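Local coordinates for apical membrane antigen 1-like protein, soluble form (Toxoplasma gondii, PDB 3ZLE), which probably helps the parasite invade host cells, as the extracellular part of a moving-junction protein of the AMA1 family, at residues D72-N77 and K82-G87; V368-E371 and Q376-Q379. All coordinates share one frame; numbering follows the deposited sequence.

In the fold
The two contacts lie at opposite ends of an elongated ectodomain, on opposite sides of the centre of the chain, with their own centres 56 Å apart and their nearest atoms about 44 Å apart. Interaction 1 folds back part of the long loop between strands 55-59 and 103-104. Interaction 2 comes much later in the sequence, in the hairpin of strands 366-373 and 376-383 within the disulfide-rich C-terminal part. The two differ in kind: irregular chain joined by one bond and apolar packing against regular antiparallel pairing. Bound N-acetylglucosamine lies near interaction 1, about 7 Å from the side chain of Ser-76.

Interaction 1. Residues D72-N77 and K82-G87; sequences DAPTSN and KPLPGG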
ATOM      1  N   ASP A  72     -11.048 -14.833  13.054  1.00 27.09           N
ATOM      2  CA  ASP A  72     -12.225 -15.320  12.415  1.00 26.68           C
ATOM      3  C   ASP A  72     -13.323 -14.314  12.517  1.00 31.12           C
ATOM      4  O   ASP A  72     -13.623 -13.827  13.603  1.00 39.38           O
ATOM      5  CB  ASP A  72     -12.682 -16.651  13.065  1.00 28.72           C
ATOM      6  CG  ASP A  72     -11.849 -17.814  12.630  1.00 31.56           C
ATOM      7  OD1 ASP A  72     -11.094 -17.649  11.659  1.00 41.52           O
ATOM      8  OD2 ASP A  72     -12.002 -18.924  13.191  1.00 42.40           O
ATOM      9  N   ALA A  73     -13.951 -14.021  11.391  1.00 31.87           N
ATOM     10  CA  ALA A  73     -15.171 -13.228  11.384  1.00 29.11           C
ATOM     11  C   ALA A  73     -16.307 -14.105  11.881  1.00 33.84           C
ATOM     12  O   ALA A  73     -16.224 -15.338  11.804  1.00 31.47           O
ATOM     13  CB  ALA A  73     -15.458 -12.755   9.984  1.00 29.42           C
ATOM     14  N   PRO A  74     -17.356 -13.482  12.435  1.00 30.56           N
ATOM     15  CA  PRO A  74     -18.488 -14.261  12.997  1.00 32.88           C
ATOM     16  C   PRO A  74     -19.287 -15.018  11.941  1.00 36.99           C
ATOM     17  O   PRO A  74     -19.432 -14.531  10.814  1.00 36.04           O
ATOM     18  CB  PRO A  74     -19.373 -13.203  13.677  1.00 33.59           C
ATOM     19  CG  PRO A  74     -18.895 -11.844  13.177  1.00 30.14           C
ATOM     20  CD  PRO A  74     -17.619 -12.032  12.359  1.00 29.98           C
ATOM     21  N   THR A  75     -19.732 -16.237  12.285  1.00 40.52           N
ATOM     22  CA  THR A  75     -20.629 -17.035  11.410  1.00 48.03           C
ATOM     23  C   THR A  75     -22.110 -16.849  11.774  1.00 49.76           C
ATOM     24  O   THR A  75     -22.996 -17.183  10.988  1.00 59.84           O
ATOM     25  CB  THR A  75     -20.315 -18.551  11.489  1.00 45.26           C
ATOM     26  OG1 THR A  75     -20.149 -18.925  12.866  1.00 41.94           O
ATOM     27  CG2 THR A  75     -19.033 -18.884  10.718  1.00 38.78           C
ATOM     28  N   SER A  76     -22.370 -16.356  12.977  1.00 51.01           N
ATOM     29  CA  SER A  76     -23.733 -16.044  13.391  1.00 50.55           C
ATOM     30  C   SER A  76     -23.685 -14.838  14.302  1.00 60.72           C
ATOM     31  O   SER A  76     -22.708 -14.644  15.039  1.00 59.47           O
ATOM     32  CB  SER A  76     -24.357 -17.222  14.152  1.00 42.61           C
ATOM     33  OG  SER A  76     -23.798 -17.333  15.449  1.00 41.60           O
ATOM     34  N   ASN A  77     -24.778 -14.084  14.330  1.00 60.18           N
ATOM     35  CA  ASN A  77     -24.939 -13.056  15.339  1.00 63.07           C
ATOM     36  C   ASN A  77     -25.047 -13.629  16.740  1.00 65.76           C
ATOM     37  O   ASN A  77     -25.395 -14.801  16.925  1.00 72.30           O
ATOM     38  CB  ASN A  77     -26.141 -12.167  15.040  1.00 56.24           C
ATOM     39  CG  ASN A  77     -26.014 -10.805  15.680  1.00 62.29           C
ATOM     40  OD1 ASN A  77     -25.000 -10.498  16.308  1.00 68.46           O
ATOM     41  ND2 ASN A  77     -27.010  -9.960  15.478  1.00 57.06           N
ATOM     42  N   LYS A  82     -22.491  -6.753  22.150  1.00 48.92           N
ATOM     43  CA  LYS A  82     -22.352  -5.510  21.398  1.00 53.71           C
ATOM     44  C   LYS A  82     -21.065  -4.826  21.818  1.00 47.62           C
ATOM     45  O   LYS A  82     -20.971  -4.381  22.946  1.00 45.44           O
ATOM     46  CB  LYS A  82     -23.507  -4.564  21.721  1.00 48.93           C
ATOM     47  CG  LYS A  82     -24.872  -5.046  21.287  1.00 51.30           C
ATOM     48  CD  LYS A  82     -25.017  -5.009  19.791  1.00 58.84           C
ATOM     49  CE  LYS A  82     -26.242  -5.790  19.386  1.00 56.86           C
ATOM     50  NZ  LYS A  82     -26.492  -5.594  17.949  1.00 50.32           N
ATOM     51  N   PRO A  83     -20.083  -4.699  20.902  1.00 45.85           N
ATOM     52  CA  PRO A  83     -20.090  -5.154  19.503  1.00 48.37           C
ATOM     53  C   PRO A  83     -19.863  -6.650  19.367  1.00 40.66           C
ATOM     54  O   PRO A  83     -19.508  -7.329  20.334  1.00 36.01           O
ATOM     55  CB  PRO A  83     -18.912  -4.383  18.871  1.00 47.05           C
ATOM     56  CG  PRO A  83     -17.981  -4.135  20.014  1.00 48.79           C
ATOM     57  CD  PRO A  83     -18.873  -3.911  21.219  1.00 40.27           C
ATOM     58  N   LEU A  84     -20.143  -7.180  18.186  1.00 44.63           N
ATOM     59  CA  LEU A  84     -20.000  -8.616  17.961  1.00 38.56           C
ATOM     60  C   LEU A  84     -18.501  -9.002  17.857  1.00 38.27           C
ATOM     61  O   LEU A  84     -17.729  -8.310  17.190  1.00 35.57           O
ATOM     62  CB  LEU A  84     -20.770  -9.013  16.701  1.00 47.38           C
ATOM     63  CG  LEU A  84     -21.021 -10.480  16.382  1.00 51.70           C
ATOM     64  CD1 LEU A  84     -21.802 -11.176  17.497  1.00 51.01           C
ATOM     65  CD2 LEU A  84     -21.750 -10.550  15.055  1.00 43.70           C
ATOM     66  N   PRO A  85     -18.064 -10.006  18.649  1.00 32.08           N
ATOM     67  CA  PRO A  85     -16.670 -10.438  18.610  1.00 33.79           C
ATOM     68  C   PRO A  85     -16.334 -10.996  17.238  1.00 40.25           C
ATOM     69  O   PRO A  85     -17.231 -11.423  16.518  1.00 43.83           O
ATOM     70  CB  PRO A  85     -16.616 -11.557  19.655  1.00 37.13           C
ATOM     71  CG  PRO A  85     -17.709 -11.199  20.617  1.00 42.00           C
ATOM     72  CD  PRO A  85     -18.814 -10.669  19.731  1.00 31.65           C
ATOM     73  N   GLY A  86     -15.071 -10.906  16.843  1.00 35.14           N
ATOM     74  CA  GLY A  86     -14.664 -11.379  15.525  1.00 36.18           C
ATOM     75  C   GLY A  86     -13.571 -10.509  14.930  1.00 35.52           C
ATOM     76  O   GLY A  86     -13.283  -9.419  15.455  1.00 28.60           O
ATOM     77  N   GLY A  87     -12.918 -11.028  13.887  1.00 32.40           N
ATOM     78  CA  GLY A  87     -12.085 -10.230  13.007  1.00 30.65           C
ATOM     79  C   GLY A  87     -12.634 -10.210  11.584  1.00 32.88           C
ATOM     80  O   GLY A  87     -13.837 -10.293  11.367  1.00 31.02           O
TER
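Pro-74 packs its ring against Leu-84 where one long loop of the AMA1 ectodomain, between strands 55-59 and 103-104, doubles back on itself. The two segments run roughly antiparallel without forming a sheet, and Pro-74 points across from one to the other. Its CG approaches Leu-84 CD2 to 3.7 Å, and the same ring carbon is 3.8 Å from Pro-85 O, so the CB-CG edge of the ring touches both a methyl and a peptide oxygen. Leu-84 reaches this position because its CG is anti to the backbone N (chi1 -168°), which carries both methyls across to residues 72-77. CD2 meets the proline, while the fork of the two methyls also receives the end of the Asn-77 side chain. Trp-282, from another loop, touches both Leu-84 and Asn-77.

Farther along, side-chain packing gives way to backbone contact. Gly-86, without a side chain, lets the backbones close up: its CA is 4.6 Å from Ala-73 CA. The side chain of Asp-72 turns elsewhere, to a salt bridge with Lys-99 and a hydrogen bond with Asn-89. The backbone carbonyl of Asp-72 takes the one hydrogen bond between the segments: Gly-87 N donates to Asp-72 O over 2.9 Å, nearly straight at 165°, from well above the carbonyl plane (59° out of it). Gly-87 O makes a bent CA-H...O contact with Ala-73 CA at 3.2 Å and also touches Ala-73 CB at 3.3 Å.

Interaction 2. Residues V368-E371 and Q376-Q379; sequences VVTE and QFDQ
Glu-371 and Asp-378 form a hydrogen-bonded pair of an antiparallel beta hairpin, exchanging two backbone bonds. Glu-371 N donates to Asp-378 O over 2.8 Å at an angle of 159°, and Asp-378 N returns a more bent bond, 141°, to Glu-371 O. On the side of the Thr-370/Gln-379 pair, Asp-378 O also receives a CA-H contact from Thr-370 CA at 3.2 Å. That neighbouring pair, non-hydrogen-bonded, is joined through a water on its own face of the sheet. This water lies 2.8 Å from Thr-370 OG1 and donates to Gln-379 OE1 at 2.6 Å. The other end of that amide, NE2, is hydrogen-bonded to Cys-236 O, so both ends are held and the rotation of the group is fixed.

Packing surrounds these polar links. Val-368 CG1 lies against the aliphatic part of Gln-379, 3.6 Å from CG. With its CG anti to the backbone N (chi1 -174°), Gln-379 extends past the valine to the water and Cys-236. Thr-370 points its hydroxyl at the water and its methyl toward Phe-377, where CG2 lies loosely, 4.3 Å from CD1, at the ring edge and close to the ring plane. The same ring stacks with Trp-9 and meets Phe-15 edge-to-face, tying the hairpin to the N-terminal part of the chain.

The Glu-371 and Asp-378 side chains share the face away from the water, with OE2 and OD2 4.8 Å apart. These like charges probably disfavour each other mildly and may raise the pKa of one carboxylate, so the pair is held by its backbone bonds and not by attraction between its side chains.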
ATOM      1  N   VAL A 368      24.158  21.719 -12.378  1.00 35.81           N
ATOM      2  CA  VAL A 368      23.970  20.387 -11.786  1.00 25.67           C
ATOM      3  C   VAL A 368      24.424  19.310 -12.764  1.00 31.16           C
ATOM      4  O   VAL A 368      24.262  19.461 -13.969  1.00 40.23           O
ATOM      5  CB  VAL A 368      22.518  20.198 -11.325  1.00 31.54           C
ATOM      6  CG1 VAL A 368      22.328  18.829 -10.642  1.00 27.20           C
ATOM      7  CG2 VAL A 368      22.151  21.319 -10.347  1.00 22.81           C
ATOM      8  N   VAL A 369      25.242  18.379 -12.284  1.00 29.39           N
ATOM      9  CA  VAL A 369      25.887  17.409 -13.157  1.00 28.02           C
ATOM     10  C   VAL A 369      25.478  16.033 -12.612  1.00 36.25           C
ATOM     11  O   VAL A 369      25.422  15.850 -11.388  1.00 39.68           O
ATOM     12  CB  VAL A 369      27.441  17.616 -13.140  1.00 34.56           C
ATOM     13  CG1 VAL A 369      28.180  16.528 -13.882  1.00 30.44           C
ATOM     14  CG2 VAL A 369      27.808  18.942 -13.785  1.00 32.07           C
ATOM     15  N   THR A 370      24.984  15.162 -13.498  1.00 38.73           N
ATOM     16  CA  THR A 370      24.609  13.778 -13.155  1.00 32.98           C
ATOM     17  C   THR A 370      25.628  12.833 -13.780  1.00 31.45           C
ATOM     18  O   THR A 370      25.885  12.905 -14.971  1.00 33.64           O
ATOM     19  CB  THR A 370      23.202  13.410 -13.710  1.00 43.03           C
ATOM     20  OG1 THR A 370      22.261  14.435 -13.374  1.00 39.05           O
ATOM     21  CG2 THR A 370      22.692  12.079 -13.128  1.00 39.96           C
ATOM     22  N   GLU A 371      26.282  12.016 -12.961  1.00 26.42           N
ATOM     23  CA  GLU A 371      27.277  11.104 -13.494  1.00 34.93           C
ATOM     24  C   GLU A 371      27.242   9.735 -12.842  1.00 32.22           C
ATOM     25  O   GLU A 371      26.473   9.489 -11.897  1.00 25.14           O
ATOM     26  CB  GLU A 371      28.720  11.629 -13.396  1.00 32.22           C
ATOM     27  CG  GLU A 371      28.945  13.129 -13.349  1.00 47.42           C
ATOM     28  CD  GLU A 371      30.338  13.454 -12.816  1.00 44.84           C
ATOM     29  OE1 GLU A 371      31.321  13.201 -13.536  1.00 51.23           O
ATOM     30  OE2 GLU A 371      30.453  13.856 -11.640  1.00 43.14           O
ATOM     31  N   GLN A 376      27.863   4.166  -9.263  1.00 42.59           N
ATOM     32  CA  GLN A 376      26.655   4.664  -8.580  1.00 41.70           C
ATOM     33  C   GLN A 376      26.219   6.013  -9.110  1.00 39.93           C
ATOM     34  O   GLN A 376      27.034   6.794  -9.558  1.00 45.30           O
ATOM     35  CB  GLN A 376      26.844   4.713  -7.057  1.00 45.37           C
ATOM     36  CG  GLN A 376      26.828   3.333  -6.401  1.00 62.25           C
ATOM     37  CD  GLN A 376      27.045   3.389  -4.893  1.00 84.48           C
ATOM     38  OE1 GLN A 376      26.805   4.419  -4.252  1.00 87.88           O
ATOM     39  NE2 GLN A 376      27.487   2.268  -4.313  1.00 79.65           N
ATOM     40  N   PHE A 377      24.912   6.221  -9.184  1.00 39.12           N
ATOM     41  CA  PHE A 377      24.383   7.485  -9.608  1.00 41.09           C
ATOM     42  C   PHE A 377      24.925   8.580  -8.708  1.00 44.87           C
ATOM     43  O   PHE A 377      24.989   8.414  -7.480  1.00 33.71           O
ATOM     44  CB  PHE A 377      22.851   7.479  -9.566  1.00 41.08           C
ATOM     45  CG  PHE A 377      22.225   7.081 -10.861  1.00 46.85           C
ATOM     46  CD1 PHE A 377      22.095   8.002 -11.890  1.00 43.25           C
ATOM     47  CD2 PHE A 377      21.865   5.751 -11.097  1.00 60.09           C
ATOM     48  CE1 PHE A 377      21.513   7.637 -13.090  1.00 48.78           C
ATOM     49  CE2 PHE A 377      21.317   5.364 -12.321  1.00 62.86           C
ATOM     50  CZ  PHE A 377      21.118   6.317 -13.310  1.00 53.69           C
ATOM     51  N   ASP A 378      25.309   9.698  -9.323  1.00 33.04           N
ATOM     52  CA  ASP A 378      25.750  10.847  -8.572  1.00 37.83           C
ATOM     53  C   ASP A 378      25.195  12.135  -9.178  1.00 34.70           C
ATOM     54  O   ASP A 378      25.159  12.302 -10.396  1.00 33.79           O
ATOM     55  CB  ASP A 378      27.271  10.881  -8.506  1.00 37.17           C
ATOM     56  CG  ASP A 378      27.796  11.609  -7.258  1.00 56.73           C
ATOM     57  OD1 ASP A 378      27.143  11.526  -6.191  1.00 52.91           O
ATOM     58  OD2 ASP A 378      28.845  12.302  -7.364  1.00 61.23           O
ATOM     59  N   GLN A 379      24.636  12.969  -8.313  1.00 35.81           N
ATOM     60  CA  GLN A 379      24.151  14.281  -8.684  1.00 32.37           C
ATOM     61  C   GLN A 379      24.905  15.298  -7.839  1.00 35.49           C
ATOM     62  O   GLN A 379      24.812  15.269  -6.625  1.00 42.86           O
ATOM     63  CB  GLN A 379      22.669  14.393  -8.378  1.00 30.99           C
ATOM     64  CG  GLN A 379      22.033  15.690  -8.870  1.00 33.70           C
ATOM     65  CD  GLN A 379      20.574  15.520  -9.158  1.00 35.81           C
ATOM     66  OE1 GLN A 379      20.162  14.471  -9.622  1.00 60.02           O
ATOM     67  NE2 GLN A 379      19.768  16.504  -8.784  1.00 36.29           N
TER
HETATM   68  O   HOH W   1      19.946  13.666 -12.079  1.00 44.34           O